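Long-range contacts in chitinase (Chromobacterium violaceum, PDB 4TXG), which probably hydrolyses the glycosidic bonds of chitin, as a secreted family 18 glycoside hydrolase with chitin-binding capacity: residues V392-Y397 with S455-G460; A411-D416 with L439-A444; E381-L386 with Y445-G450; R122-A127 with G451-R456; N150-R155 with K182-N187. One frame throughout, in Å; residues are numbered along the deposited sequence.

Contact 1: residues V392-Y397 with S455-G460; sequences VNVMSY and SRVNMG. With CS (cesium ion), chain D.
Strands 392-395 and 457-460 run parallel, with V392, N393 and V394 beside V457, N458 and M459; the axes of these two short segments come within 4.6 Å. V394 N reaches N458 O at 2.8 Å in an almost straight bond (178°). V392 O accepts twice from N458: from its backbone N, and from side-chain ND2 at 3.1 Å, which comes from above the carbonyl plane. N458 OD1 is taken by R155. On the face of V392, V394, V457 and M459, the M459 chain folds back at chi2 (-51°) and chi3 (-62°). This lays M459 CE 3.6 Å from V394 CG1. Beyond the strand, S396 OG donates to G460 O at 2.7 Å, in the carbonyl plane and on a lone pair. M395 turns away from this pairing. Its SD lies 3.6 Å from a cesium ion, which E314 and five waters also bind. The two strands are neighbours in the parallel beta-barrel of the GH18 catalytic domain, a TIM barrel, with helix 441-448 packed on their V394 and M459 side.

Contact 2: residues A411-D416 with L439-A444; sequences AALYDD and LNTDWA
A412 O and L413 O meet the first turn of helix 441-448. T441 N donates to A412 O at 2.9 Å, and D442 N donates to L413 O at 2.9 Å. T441 OG1 also lies 3.1 Å from A412 O. N440 is the N-cap of this helix. Its OD1 accepts from W443 N at 2.8 Å, with the donor 39° out of the carbonyl plane. The loop carbonyls and the N-cap side chain thus serve three backbone N-H groups at the helix start, in the GH18 barrel domain. N440 CG sits between the backbone N and the carbonyl carbon (chi1 57°), which turns the amide toward the loop. There N440 ND2 donates to a water at 2.9 Å and to G437 O. The same water donates to D415 OD1 at 2.7 Å, and Y428 OH is a further partner of that oxygen. Beside the helix, D442 CB lies at the edge of the Y414 ring, 3.7 Å from Y414 CD1. This places the D442 carboxylate next to the tyrosine, with the two planes 67° apart. Both carboxylate oxygens are satisfied from outside: OD1 accepts from W591 NE1 and OD2 from L730 N.

Contact 3: residues E381-L386 with Y445-G450; sequences ETFQGL and YHYYRG
F383 and L386 meet Y447 and Y448 without a direct hydrogen bond between the segments. The Y448 ring turns its edge to the face of F383 in an offset edge-to-face pair, with planes at 65° and centroids 5.7 Å apart. Y448 CE1 touches F383 CD2 at 3.7 Å. Y447 OH comes in at the edge of the F383 ring and lies 3.5 Å from F383 CB. L386 CD2 meets the edge of Y448, 4.0 Å from Y448 CD1, and also lies over a face of F383. The contact joins the later part of helix 441-448 to the loop before strand 391-395, on the outside of the GH18 beta-barrel. Further out, a water lies 2.7 Å from both Y447 OH and E381 O and probably links them. Y448 OH is hydrogen-bonded to P371 O. L377 packs on F383, Y447 and Y448. The loop is braced from within: Q384 NE2 donates to E381 OE1 at 2.9 Å, while Q384 OE1 accepts from T382 N. L386 N donates to F383 O.

Contact 4: residues R122-A127 with G451-R456; sequences RPEALA and GLPASR
R456 reaches E124 and L126 through a side chain whose CG is anti to the carbonyl carbon (chi1 -71°) and which bends at chi3 (56°). E124 instead extends its chain, with CG anti to the backbone N, and runs past P453 in the opposite direction. E124 CD comes within 3.7 Å of P453 CB. R456 NH1 donates to E124 O at 2.9 Å. The donor lies in the carbonyl plane, but the oxygen is tilted 29° from the guanidinium plane. R456 NH1 also gives a proton to a water at 2.9 Å, and that water donates to G451 O. The guanidinium is covered on both faces: L126 CA lies over one, toward the rim, and L452 CD2 over the centre of the other. E124 and A125 are the middle residues of a type II turn from P123 to L126, closed by L126 N to P123 O at 3.1 Å. R456 NH2 is bonded to L389 O, and NE weakly to D390 O. One buried arginine therefore links the 122-127 turn to the loops beside strands 391-395 and 457-462. Its positive charge is probably stabilised by carbonyl and water dipoles, with no carboxylate among the partners named here.

Contact 5: residues N150-R155 with K182-N187; sequences NGSRRR and KLTHIN
T184 OG1 packs against R155 CA at 3.3 Å, because its chi1 of 63° places OG1 between the backbone N and the carbonyl carbon. T184, R155 and N150 carry most of the contact. T184 OG1 shares a hydrogen bond of 2.8 Å with H185 ND1, where either could be the donor. It meets that ring at the edge, in plane. I156 N is a further partner of OG1. The methyl CG2 of T184 points to the loop, 3.7 Å from R154 O and 4.0 Å from S152 CB. N150 ND2 donates to L183 O at 2.9 Å, with the oxygen close to the amide plane and the donor in the carbonyl plane. R155 runs extended from CG to NE and crosses H185 obliquely, with R155 CD 3.7 Å from H185 CE1. The guanidinium and imidazole planes are 61° apart. The contact lies where strands 155-161 and 185-193 of the barrel begin. E146 joins the arginine and the histidine through its two oxygens: OE2 forms a salt bridge with R155 NE, and OE1 is hydrogen-bonded to H185 NE2. Its negative charge would probably balance the positive charge of R155 in this buried place.

In the fold
Contacts 1, 2 and 3 lie wholly within the GH18 catalytic domain. Contact 1 is nearest the middle of the chain and pairs two strands of the barrel sheet. Contact 5 reaches the same sheet at strands 155-161 and 185-193; the centres of contacts 1 and 5 are about 14 Å apart. Contacts 2 and 3 use successive parts of one helix, 441-448, and their centres are about 16 Å apart. Contact 4 shares S455 and R456 with contact 1. Along the chain, contact 5 closes before contacts 1, 2 and 3 open and lies inside the loop closed by contact 4. Contact 2 is nested inside contacts 1, 3 and 4. Contacts 1 to 3 tie strands 391-395 and 457-462 and the helix together, and contact 4 adds residues 122-127.

Contact 1: residues V392-Y397 with S455-G460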
# COMPACT_ATOMS: atom_id res chain seq x y z
N VAL A 392 -5.90 -2.02 3.31
CA VAL A 392 -4.76 -1.84 2.43
C VAL A 392 -3.58 -1.29 3.20
O VAL A 392 -3.75 -0.60 4.19
CB VAL A 392 -5.06 -0.89 1.24
CG1 VAL A 392 -6.13 -1.51 0.34
CG2 VAL A 392 -5.50 0.49 1.71
N ASN A 393 -2.38 -1.63 2.74
CA ASN A 393 -1.14 -1.06 3.24
C ASN A 393 -0.58 -0.19 2.14
O ASN A 393 -0.08 -0.70 1.14
CB ASN A 393 -0.15 -2.16 3.61
CG ASN A 393 -0.67 -3.05 4.72
OD1 ASN A 393 -1.20 -2.56 5.71
ND2 ASN A 393 -0.57 -4.36 4.53
N VAL A 394 -0.69 1.12 2.30
CA VAL A 394 -0.34 2.03 1.21
C VAL A 394 1.16 2.24 1.20
O VAL A 394 1.75 2.62 2.22
CB VAL A 394 -1.06 3.39 1.34
CG1 VAL A 394 -0.63 4.31 0.19
CG2 VAL A 394 -2.59 3.19 1.36
N MET A 395 1.80 1.99 0.06
CA MET A 395 3.25 2.09 -0.04
C MET A 395 3.65 3.54 -0.30
O MET A 395 4.12 3.92 -1.38
CB MET A 395 3.78 1.14 -1.13
CG MET A 395 3.63 -0.32 -0.71
SD MET A 395 4.23 -1.52 -1.92
CE MET A 395 3.14 -1.13 -3.28
N SER A 396 3.41 4.35 0.73
CA SER A 396 3.72 5.78 0.72
C SER A 396 5.19 5.99 1.07
O SER A 396 5.54 6.68 2.03
CB SER A 396 2.80 6.53 1.68
OG SER A 396 2.55 5.78 2.86
N TYR A 397 6.05 5.35 0.29
CA TYR A 397 7.48 5.53 0.36
C TYR A 397 8.01 5.19 -1.02
O TYR A 397 7.23 4.81 -1.90
CB TYR A 397 8.11 4.65 1.45
CG TYR A 397 7.61 3.21 1.53
CD1 TYR A 397 7.82 2.31 0.49
CD2 TYR A 397 6.94 2.75 2.66
CE1 TYR A 397 7.37 0.99 0.57
CE2 TYR A 397 6.50 1.43 2.75
CZ TYR A 397 6.72 0.56 1.70
OH TYR A 397 6.27 -0.74 1.78
N SER A 455 -10.79 3.41 8.58
CA SER A 455 -10.45 2.23 9.37
C SER A 455 -9.82 1.10 8.54
O SER A 455 -9.19 0.20 9.10
CB SER A 455 -11.70 1.70 10.09
OG SER A 455 -12.72 1.38 9.15
N ARG A 456 -9.98 1.13 7.22
CA ARG A 456 -9.43 0.07 6.38
C ARG A 456 -8.23 0.55 5.57
O ARG A 456 -7.84 -0.09 4.60
CB ARG A 456 -10.53 -0.50 5.45
CG ARG A 456 -11.57 -1.33 6.24
CD ARG A 456 -12.82 -1.74 5.45
NE ARG A 456 -12.50 -2.48 4.23
CZ ARG A 456 -13.18 -2.35 3.10
NH1 ARG A 456 -14.22 -1.52 3.05
NH2 ARG A 456 -12.82 -3.02 2.01
N VAL A 457 -7.65 1.67 5.99
CA VAL A 457 -6.44 2.19 5.34
C VAL A 457 -5.29 2.29 6.34
O VAL A 457 -5.47 2.83 7.43
CB VAL A 457 -6.67 3.59 4.72
CG1 VAL A 457 -5.41 4.09 4.02
CG2 VAL A 457 -7.85 3.56 3.73
N ASN A 458 -4.12 1.78 5.97
CA ASN A 458 -2.90 1.99 6.76
C ASN A 458 -1.83 2.60 5.88
O ASN A 458 -1.65 2.19 4.74
CB ASN A 458 -2.41 0.67 7.36
CG ASN A 458 -3.54 -0.11 8.01
OD1 ASN A 458 -3.96 0.18 9.12
ND2 ASN A 458 -4.06 -1.08 7.28
N MET A 459 -1.11 3.59 6.41
CA MET A 459 -0.11 4.28 5.60
C MET A 459 1.30 3.77 5.89
O MET A 459 1.66 3.58 7.06
CB MET A 459 -0.19 5.79 5.85
CG MET A 459 -1.57 6.37 5.54
SD MET A 459 -2.23 5.94 3.92
CE MET A 459 -1.03 6.69 2.83
N GLY A 460 2.08 3.55 4.84
CA GLY A 460 3.43 3.02 5.00
C GLY A 460 4.49 4.08 5.27
O GLY A 460 4.41 5.19 4.75
CS CS D . 7.49 -1.47 -3.34
O HOH W 1 7.63 -2.45 -0.05
O HOH W 2 10.77 -2.36 -3.48
O HOH W 3 7.98 -0.56 -6.27
O HOH W 4 7.03 -4.18 -1.51
O HOH W 5 8.90 0.82 -3.14

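Contact 2: residues A411-D416 with L439-A444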
# COMPACT_ATOMS: atom_id res chain seq x y z
N ALA A 411 9.50 9.78 1.38
CA ALA A 411 8.16 9.56 1.90
C ALA A 411 7.55 10.84 2.48
O ALA A 411 7.09 10.84 3.62
CB ALA A 411 8.20 8.47 2.96
N ALA A 412 7.56 11.93 1.72
CA ALA A 412 6.98 13.18 2.21
C ALA A 412 5.55 12.98 2.71
O ALA A 412 4.75 12.31 2.07
CB ALA A 412 7.01 14.24 1.10
N LEU A 413 5.23 13.57 3.86
CA LEU A 413 3.84 13.54 4.34
C LEU A 413 2.94 14.44 3.48
O LEU A 413 1.83 14.05 3.12
CB LEU A 413 3.76 14.00 5.79
CG LEU A 413 2.36 14.09 6.41
CD1 LEU A 413 1.65 12.75 6.34
CD2 LEU A 413 2.44 14.58 7.85
N TYR A 414 3.44 15.64 3.18
CA TYR A 414 2.68 16.66 2.45
C TYR A 414 3.39 17.15 1.20
O TYR A 414 4.59 17.01 1.05
CB TYR A 414 2.46 17.89 3.33
CG TYR A 414 1.61 17.74 4.56
CD1 TYR A 414 0.41 17.03 4.52
CD2 TYR A 414 1.96 18.38 5.74
CE1 TYR A 414 -0.39 16.93 5.65
CE2 TYR A 414 1.18 18.28 6.87
CZ TYR A 414 0.00 17.56 6.82
OH TYR A 414 -0.78 17.48 7.94
N ASP A 415 2.62 17.79 0.32
CA ASP A 415 3.16 18.61 -0.75
C ASP A 415 3.65 19.95 -0.17
O ASP A 415 3.02 20.48 0.75
CB ASP A 415 2.10 18.84 -1.82
CG ASP A 415 2.64 19.57 -3.03
OD1 ASP A 415 3.29 18.91 -3.87
OD2 ASP A 415 2.44 20.79 -3.12
N ASP A 416 4.75 20.50 -0.70
CA ASP A 416 5.24 21.82 -0.28
C ASP A 416 5.25 22.81 -1.45
O ASP A 416 5.78 23.92 -1.35
CB ASP A 416 6.66 21.72 0.35
CG ASP A 416 7.77 21.40 -0.67
OD1 ASP A 416 7.48 21.03 -1.83
OD2 ASP A 416 8.97 21.51 -0.29
N LEU A 439 2.62 13.75 -4.94
CA LEU A 439 3.67 12.82 -4.53
C LEU A 439 3.89 12.90 -3.02
O LEU A 439 4.96 13.29 -2.55
CB LEU A 439 4.99 13.11 -5.27
CG LEU A 439 5.05 12.66 -6.73
CD1 LEU A 439 6.42 12.94 -7.34
CD2 LEU A 439 4.72 11.17 -6.84
N ASN A 440 2.87 12.52 -2.27
CA ASN A 440 2.97 12.60 -0.82
C ASN A 440 1.95 11.69 -0.15
O ASN A 440 0.96 11.31 -0.76
CB ASN A 440 2.79 14.05 -0.34
CG ASN A 440 1.47 14.65 -0.81
OD1 ASN A 440 0.45 14.51 -0.15
ND2 ASN A 440 1.48 15.32 -1.97
N THR A 441 2.24 11.33 1.10
CA THR A 441 1.45 10.39 1.88
C THR A 441 0.01 10.85 2.05
O THR A 441 -0.94 10.06 1.91
CB THR A 441 2.11 10.19 3.26
OG1 THR A 441 3.44 9.72 3.06
CG2 THR A 441 1.33 9.19 4.12
N ASP A 442 -0.16 12.14 2.31
CA ASP A 442 -1.48 12.72 2.55
C ASP A 442 -2.36 12.56 1.31
O ASP A 442 -3.55 12.21 1.43
CB ASP A 442 -1.34 14.21 2.93
CG ASP A 442 -2.67 14.88 3.22
OD1 ASP A 442 -3.15 14.84 4.38
OD2 ASP A 442 -3.24 15.48 2.28
N TRP A 443 -1.78 12.76 0.12
CA TRP A 443 -2.57 12.65 -1.12
C TRP A 443 -3.01 11.21 -1.32
O TRP A 443 -4.17 10.93 -1.64
CB TRP A 443 -1.77 13.14 -2.35
CG TRP A 443 -2.59 13.01 -3.62
CD1 TRP A 443 -3.42 13.94 -4.17
CD2 TRP A 443 -2.69 11.85 -4.45
NE1 TRP A 443 -4.01 13.44 -5.30
CE2 TRP A 443 -3.58 12.16 -5.50
CE3 TRP A 443 -2.09 10.58 -4.42
CZ2 TRP A 443 -3.90 11.24 -6.51
CZ3 TRP A 443 -2.41 9.66 -5.42
CH2 TRP A 443 -3.31 10.00 -6.46
N ALA A 444 -2.08 10.27 -1.13
CA ALA A 444 -2.37 8.85 -1.31
C ALA A 444 -3.45 8.37 -0.35
O ALA A 444 -4.33 7.60 -0.73
CB ALA A 444 -1.10 8.03 -1.14
O HOH W 6 5.83 16.45 -1.42
O HOH W 7 3.67 16.24 -3.57

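Contact 3: residues E381-L386 with Y445-G450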
# COMPACT_ATOMS: atom_id res chain seq x y z
N GLU A 381 -8.00 2.48 -13.02
CA GLU A 381 -9.43 2.79 -13.07
C GLU A 381 -9.87 3.47 -11.77
O GLU A 381 -9.36 4.54 -11.46
CB GLU A 381 -10.23 1.52 -13.39
CG GLU A 381 -9.79 0.97 -14.78
CD GLU A 381 -10.66 -0.14 -15.34
OE1 GLU A 381 -11.70 -0.47 -14.72
OE2 GLU A 381 -10.31 -0.67 -16.43
N THR A 382 -10.79 2.87 -11.02
CA THR A 382 -11.17 3.42 -9.71
C THR A 382 -10.83 2.47 -8.55
O THR A 382 -11.41 2.56 -7.47
CB THR A 382 -12.69 3.73 -9.64
OG1 THR A 382 -13.45 2.51 -9.80
CG2 THR A 382 -13.09 4.70 -10.73
N PHE A 383 -9.87 1.57 -8.79
CA PHE A 383 -9.50 0.56 -7.80
C PHE A 383 -10.75 -0.16 -7.26
O PHE A 383 -10.97 -0.25 -6.05
CB PHE A 383 -8.69 1.17 -6.65
CG PHE A 383 -7.62 0.24 -6.12
CD1 PHE A 383 -7.94 -1.07 -5.80
CD2 PHE A 383 -6.31 0.66 -6.01
CE1 PHE A 383 -6.97 -1.94 -5.34
CE2 PHE A 383 -5.33 -0.21 -5.55
CZ PHE A 383 -5.67 -1.50 -5.22
N GLN A 384 -11.55 -0.67 -8.19
CA GLN A 384 -12.78 -1.37 -7.85
C GLN A 384 -12.55 -2.52 -6.86
O GLN A 384 -13.44 -2.86 -6.08
CB GLN A 384 -13.44 -1.90 -9.13
CG GLN A 384 -13.95 -0.80 -10.08
CD GLN A 384 -12.95 -0.42 -11.15
OE1 GLN A 384 -11.78 -0.17 -10.85
NE2 GLN A 384 -13.41 -0.38 -12.41
N GLY A 385 -11.35 -3.09 -6.88
CA GLY A 385 -11.00 -4.21 -6.02
C GLY A 385 -10.92 -3.91 -4.53
O GLY A 385 -10.85 -4.83 -3.73
N LEU A 386 -10.94 -2.63 -4.15
CA LEU A 386 -10.85 -2.27 -2.73
C LEU A 386 -11.93 -2.91 -1.86
O LEU A 386 -11.69 -3.21 -0.69
CB LEU A 386 -10.92 -0.74 -2.56
CG LEU A 386 -9.70 0.03 -3.09
CD1 LEU A 386 -9.93 1.53 -2.92
CD2 LEU A 386 -8.44 -0.38 -2.35
N TYR A 445 -3.37 8.79 0.91
CA TYR A 445 -4.41 8.45 1.87
C TYR A 445 -5.77 8.91 1.35
O TYR A 445 -6.76 8.17 1.36
CB TYR A 445 -4.12 9.08 3.24
CG TYR A 445 -5.34 9.15 4.13
CD1 TYR A 445 -5.84 8.01 4.76
CD2 TYR A 445 -6.00 10.36 4.34
CE1 TYR A 445 -6.97 8.08 5.56
CE2 TYR A 445 -7.12 10.43 5.15
CZ TYR A 445 -7.60 9.29 5.75
OH TYR A 445 -8.72 9.37 6.55
N HIS A 446 -5.82 10.15 0.90
CA HIS A 446 -7.09 10.71 0.46
C HIS A 446 -7.60 10.05 -0.81
O HIS A 446 -8.81 9.93 -1.01
CB HIS A 446 -6.96 12.22 0.29
CG HIS A 446 -7.06 12.95 1.60
ND1 HIS A 446 -8.23 12.95 2.33
CD2 HIS A 446 -6.14 13.62 2.33
CE1 HIS A 446 -8.03 13.63 3.45
NE2 HIS A 446 -6.78 14.05 3.47
N TYR A 447 -6.68 9.57 -1.65
CA TYR A 447 -7.09 8.77 -2.80
C TYR A 447 -7.86 7.53 -2.32
O TYR A 447 -8.96 7.23 -2.81
CB TYR A 447 -5.87 8.34 -3.65
CG TYR A 447 -6.23 7.27 -4.67
CD1 TYR A 447 -6.21 5.92 -4.32
CD2 TYR A 447 -6.63 7.60 -5.96
CE1 TYR A 447 -6.57 4.94 -5.22
CE2 TYR A 447 -6.98 6.61 -6.87
CZ TYR A 447 -6.95 5.28 -6.49
OH TYR A 447 -7.29 4.27 -7.39
N TYR A 448 -7.29 6.80 -1.37
CA TYR A 448 -7.89 5.52 -0.97
C TYR A 448 -9.20 5.69 -0.21
O TYR A 448 -10.03 4.78 -0.19
CB TYR A 448 -6.87 4.68 -0.17
CG TYR A 448 -5.88 4.06 -1.14
CD1 TYR A 448 -6.24 2.96 -1.91
CD2 TYR A 448 -4.62 4.61 -1.34
CE1 TYR A 448 -5.38 2.41 -2.84
CE2 TYR A 448 -3.74 4.06 -2.28
CZ TYR A 448 -4.12 2.96 -3.02
OH TYR A 448 -3.27 2.40 -3.96
N ARG A 449 -9.43 6.86 0.38
CA ARG A 449 -10.71 7.11 1.05
C ARG A 449 -11.88 7.20 0.07
O ARG A 449 -13.04 7.18 0.49
CB ARG A 449 -10.64 8.39 1.88
CG ARG A 449 -9.79 8.24 3.13
CD ARG A 449 -10.49 7.33 4.15
NE ARG A 449 -11.58 8.06 4.79
CZ ARG A 449 -12.84 7.98 4.42
NH1 ARG A 449 -13.19 7.16 3.44
NH2 ARG A 449 -13.75 8.71 5.04
N GLY A 450 -11.58 7.32 -1.21
CA GLY A 450 -12.64 7.32 -2.20
C GLY A 450 -13.43 6.03 -2.14
O GLY A 450 -14.65 6.03 -2.34
O HOH W 8 -7.27 5.22 -9.93

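Contact 4: residues R122-A127 with G451-R456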
# COMPACT_ATOMS: atom_id res chain seq x y z
N ARG A 122 -19.24 -7.08 10.50
CA ARG A 122 -18.60 -6.91 9.20
C ARG A 122 -18.00 -5.50 9.09
O ARG A 122 -18.69 -4.53 9.39
CB ARG A 122 -19.59 -7.16 8.06
CG ARG A 122 -18.96 -7.04 6.68
CD ARG A 122 -19.95 -7.38 5.56
NE ARG A 122 -21.18 -6.60 5.66
CZ ARG A 122 -21.35 -5.38 5.14
NH1 ARG A 122 -20.37 -4.79 4.47
NH2 ARG A 122 -22.51 -4.76 5.30
N PRO A 123 -16.72 -5.40 8.69
CA PRO A 123 -16.13 -4.07 8.46
C PRO A 123 -16.94 -3.22 7.49
O PRO A 123 -17.48 -3.75 6.52
CB PRO A 123 -14.75 -4.39 7.89
CG PRO A 123 -14.40 -5.71 8.53
CD PRO A 123 -15.72 -6.47 8.56
N GLU A 124 -17.02 -1.92 7.76
CA GLU A 124 -17.75 -1.01 6.90
C GLU A 124 -17.34 -1.13 5.43
O GLU A 124 -16.16 -1.08 5.11
CB GLU A 124 -17.55 0.44 7.38
CG GLU A 124 -18.19 1.49 6.47
CD GLU A 124 -17.88 2.91 6.93
OE1 GLU A 124 -17.51 3.09 8.11
OE2 GLU A 124 -18.00 3.84 6.11
N ALA A 125 -18.33 -1.32 4.57
CA ALA A 125 -18.16 -1.36 3.11
C ALA A 125 -17.43 -2.60 2.58
O ALA A 125 -17.19 -2.71 1.37
CB ALA A 125 -17.44 -0.09 2.63
N LEU A 126 -17.08 -3.54 3.45
CA LEU A 126 -16.42 -4.76 2.96
C LEU A 126 -17.42 -5.66 2.24
O LEU A 126 -18.54 -5.89 2.70
CB LEU A 126 -15.76 -5.53 4.11
CG LEU A 126 -14.97 -6.80 3.76
CD1 LEU A 126 -13.70 -6.48 2.98
CD2 LEU A 126 -14.62 -7.58 5.03
N ALA A 127 -17.01 -6.17 1.08
CA ALA A 127 -17.87 -7.05 0.31
C ALA A 127 -17.87 -8.45 0.91
O ALA A 127 -16.86 -9.14 0.89
CB ALA A 127 -17.42 -7.10 -1.14
N GLY A 451 -12.75 4.92 -1.85
CA GLY A 451 -13.40 3.61 -1.88
C GLY A 451 -13.29 2.82 -0.59
O GLY A 451 -13.71 1.66 -0.54
N LEU A 452 -12.72 3.43 0.45
CA LEU A 452 -12.51 2.79 1.76
C LEU A 452 -12.79 3.74 2.92
O LEU A 452 -12.48 4.92 2.84
CB LEU A 452 -11.06 2.29 1.91
CG LEU A 452 -10.58 1.11 1.05
CD1 LEU A 452 -9.08 0.92 1.24
CD2 LEU A 452 -11.34 -0.16 1.41
N PRO A 453 -13.34 3.21 4.03
CA PRO A 453 -13.35 4.01 5.26
C PRO A 453 -11.93 4.12 5.82
O PRO A 453 -11.09 3.27 5.51
CB PRO A 453 -14.24 3.19 6.20
CG PRO A 453 -13.98 1.76 5.76
CD PRO A 453 -13.88 1.86 4.24
N ALA A 454 -11.68 5.15 6.64
CA ALA A 454 -10.34 5.36 7.20
C ALA A 454 -9.86 4.13 7.95
O ALA A 454 -8.67 3.82 7.94
CB ALA A 454 -10.34 6.59 8.12
N SER A 455 -10.79 3.41 8.58
CA SER A 455 -10.45 2.23 9.37
C SER A 455 -9.82 1.10 8.54
O SER A 455 -9.19 0.20 9.10
CB SER A 455 -11.70 1.70 10.09
OG SER A 455 -12.72 1.38 9.15
N ARG A 456 -9.98 1.13 7.22
CA ARG A 456 -9.43 0.07 6.38
C ARG A 456 -8.23 0.55 5.57
O ARG A 456 -7.84 -0.09 4.60
CB ARG A 456 -10.53 -0.50 5.45
CG ARG A 456 -11.57 -1.33 6.24
CD ARG A 456 -12.82 -1.74 5.45
NE ARG A 456 -12.50 -2.48 4.23
CZ ARG A 456 -13.18 -2.35 3.10
NH1 ARG A 456 -14.22 -1.52 3.05
NH2 ARG A 456 -12.82 -3.02 2.01
O HOH W 9 -14.61 -0.93 0.28

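Contact 5: residues N150-R155 with K182-N187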
# COMPACT_ATOMS: atom_id res chain seq x y z
N ASN A 150 -2.23 -5.97 21.79
CA ASN A 150 -1.40 -5.12 22.63
C ASN A 150 -2.03 -3.77 23.00
O ASN A 150 -1.33 -2.82 23.34
CB ASN A 150 -0.04 -4.93 21.95
CG ASN A 150 0.77 -6.23 21.88
OD1 ASN A 150 0.89 -6.93 22.87
ND2 ASN A 150 1.28 -6.56 20.69
N GLY A 151 -3.36 -3.71 22.99
CA GLY A 151 -4.06 -2.52 23.42
C GLY A 151 -3.88 -1.31 22.52
O GLY A 151 -4.09 -0.18 22.96
N SER A 152 -3.51 -1.53 21.27
CA SER A 152 -3.27 -0.42 20.36
C SER A 152 -4.56 0.10 19.72
O SER A 152 -5.46 -0.66 19.40
CB SER A 152 -2.28 -0.83 19.26
OG SER A 152 -1.98 0.30 18.44
N ARG A 153 -4.62 1.42 19.56
CA ARG A 153 -5.70 2.11 18.84
C ARG A 153 -5.53 2.02 17.32
O ARG A 153 -6.49 2.19 16.56
CB ARG A 153 -5.73 3.58 19.29
CG ARG A 153 -6.72 4.50 18.57
CD ARG A 153 -6.77 5.88 19.25
NE ARG A 153 -5.47 6.54 19.31
CZ ARG A 153 -4.66 6.55 20.37
NH1 ARG A 153 -5.02 5.92 21.48
NH2 ARG A 153 -3.50 7.18 20.32
N ARG A 154 -4.30 1.77 16.88
CA ARG A 154 -3.97 1.75 15.45
C ARG A 154 -3.28 0.47 15.06
O ARG A 154 -2.54 -0.10 15.87
CB ARG A 154 -3.04 2.92 15.09
CG ARG A 154 -3.55 4.28 15.51
CD ARG A 154 -4.70 4.78 14.64
NE ARG A 154 -5.31 5.95 15.27
CZ ARG A 154 -6.59 6.26 15.19
NH1 ARG A 154 -7.42 5.50 14.46
NH2 ARG A 154 -7.05 7.31 15.85
N ARG A 155 -3.46 0.03 13.82
CA ARG A 155 -2.63 -1.07 13.33
C ARG A 155 -1.18 -0.61 13.30
O ARG A 155 -0.89 0.55 13.00
CB ARG A 155 -3.07 -1.53 11.95
CG ARG A 155 -4.50 -2.04 11.91
CD ARG A 155 -4.78 -2.77 10.60
NE ARG A 155 -6.19 -3.09 10.49
CZ ARG A 155 -7.09 -2.25 9.99
NH1 ARG A 155 -6.69 -1.06 9.54
NH2 ARG A 155 -8.37 -2.61 9.92
N LYS A 182 4.73 -4.87 20.66
CA LYS A 182 4.50 -3.51 20.21
C LYS A 182 3.90 -3.44 18.81
O LYS A 182 3.77 -2.36 18.24
CB LYS A 182 5.82 -2.72 20.24
CG LYS A 182 6.52 -2.77 21.60
CD LYS A 182 7.73 -1.86 21.64
CE LYS A 182 8.48 -1.99 22.97
NZ LYS A 182 7.58 -1.81 24.14
N LEU A 183 3.52 -4.59 18.26
CA LEU A 183 2.93 -4.68 16.92
C LEU A 183 1.50 -5.22 16.93
O LEU A 183 1.05 -5.80 17.93
CB LEU A 183 3.78 -5.59 16.01
CG LEU A 183 5.24 -5.29 15.74
CD1 LEU A 183 5.83 -6.35 14.86
CD2 LEU A 183 5.38 -3.94 15.07
N THR A 184 0.79 -5.06 15.82
CA THR A 184 -0.51 -5.72 15.70
C THR A 184 -0.52 -6.78 14.59
O THR A 184 -1.26 -7.77 14.68
CB THR A 184 -1.64 -4.70 15.43
OG1 THR A 184 -1.41 -4.03 14.18
CG2 THR A 184 -1.72 -3.67 16.56
N HIS A 185 0.28 -6.56 13.55
CA HIS A 185 0.37 -7.45 12.40
C HIS A 185 1.81 -7.59 11.92
O HIS A 185 2.58 -6.63 11.94
CB HIS A 185 -0.47 -6.95 11.22
CG HIS A 185 -1.93 -6.80 11.51
ND1 HIS A 185 -2.44 -5.79 12.30
CD2 HIS A 185 -3.01 -7.51 11.07
CE1 HIS A 185 -3.76 -5.90 12.37
NE2 HIS A 185 -4.12 -6.93 11.63
N ILE A 186 2.16 -8.78 11.46
CA ILE A 186 3.45 -9.02 10.81
C ILE A 186 3.23 -9.62 9.44
O ILE A 186 2.53 -10.63 9.31
CB ILE A 186 4.33 -9.98 11.63
CG1 ILE A 186 4.59 -9.41 13.03
CG2 ILE A 186 5.63 -10.29 10.87
CD1 ILE A 186 5.04 -10.49 14.02
N ASN A 187 3.83 -9.00 8.43
CA ASN A 187 3.77 -9.50 7.07
C ASN A 187 5.08 -10.18 6.71
O ASN A 187 6.14 -9.56 6.79
CB ASN A 187 3.52 -8.37 6.07
CG ASN A 187 2.11 -7.81 6.15
OD1 ASN A 187 1.21 -8.41 6.71
ND2 ASN A 187 1.93 -6.63 5.55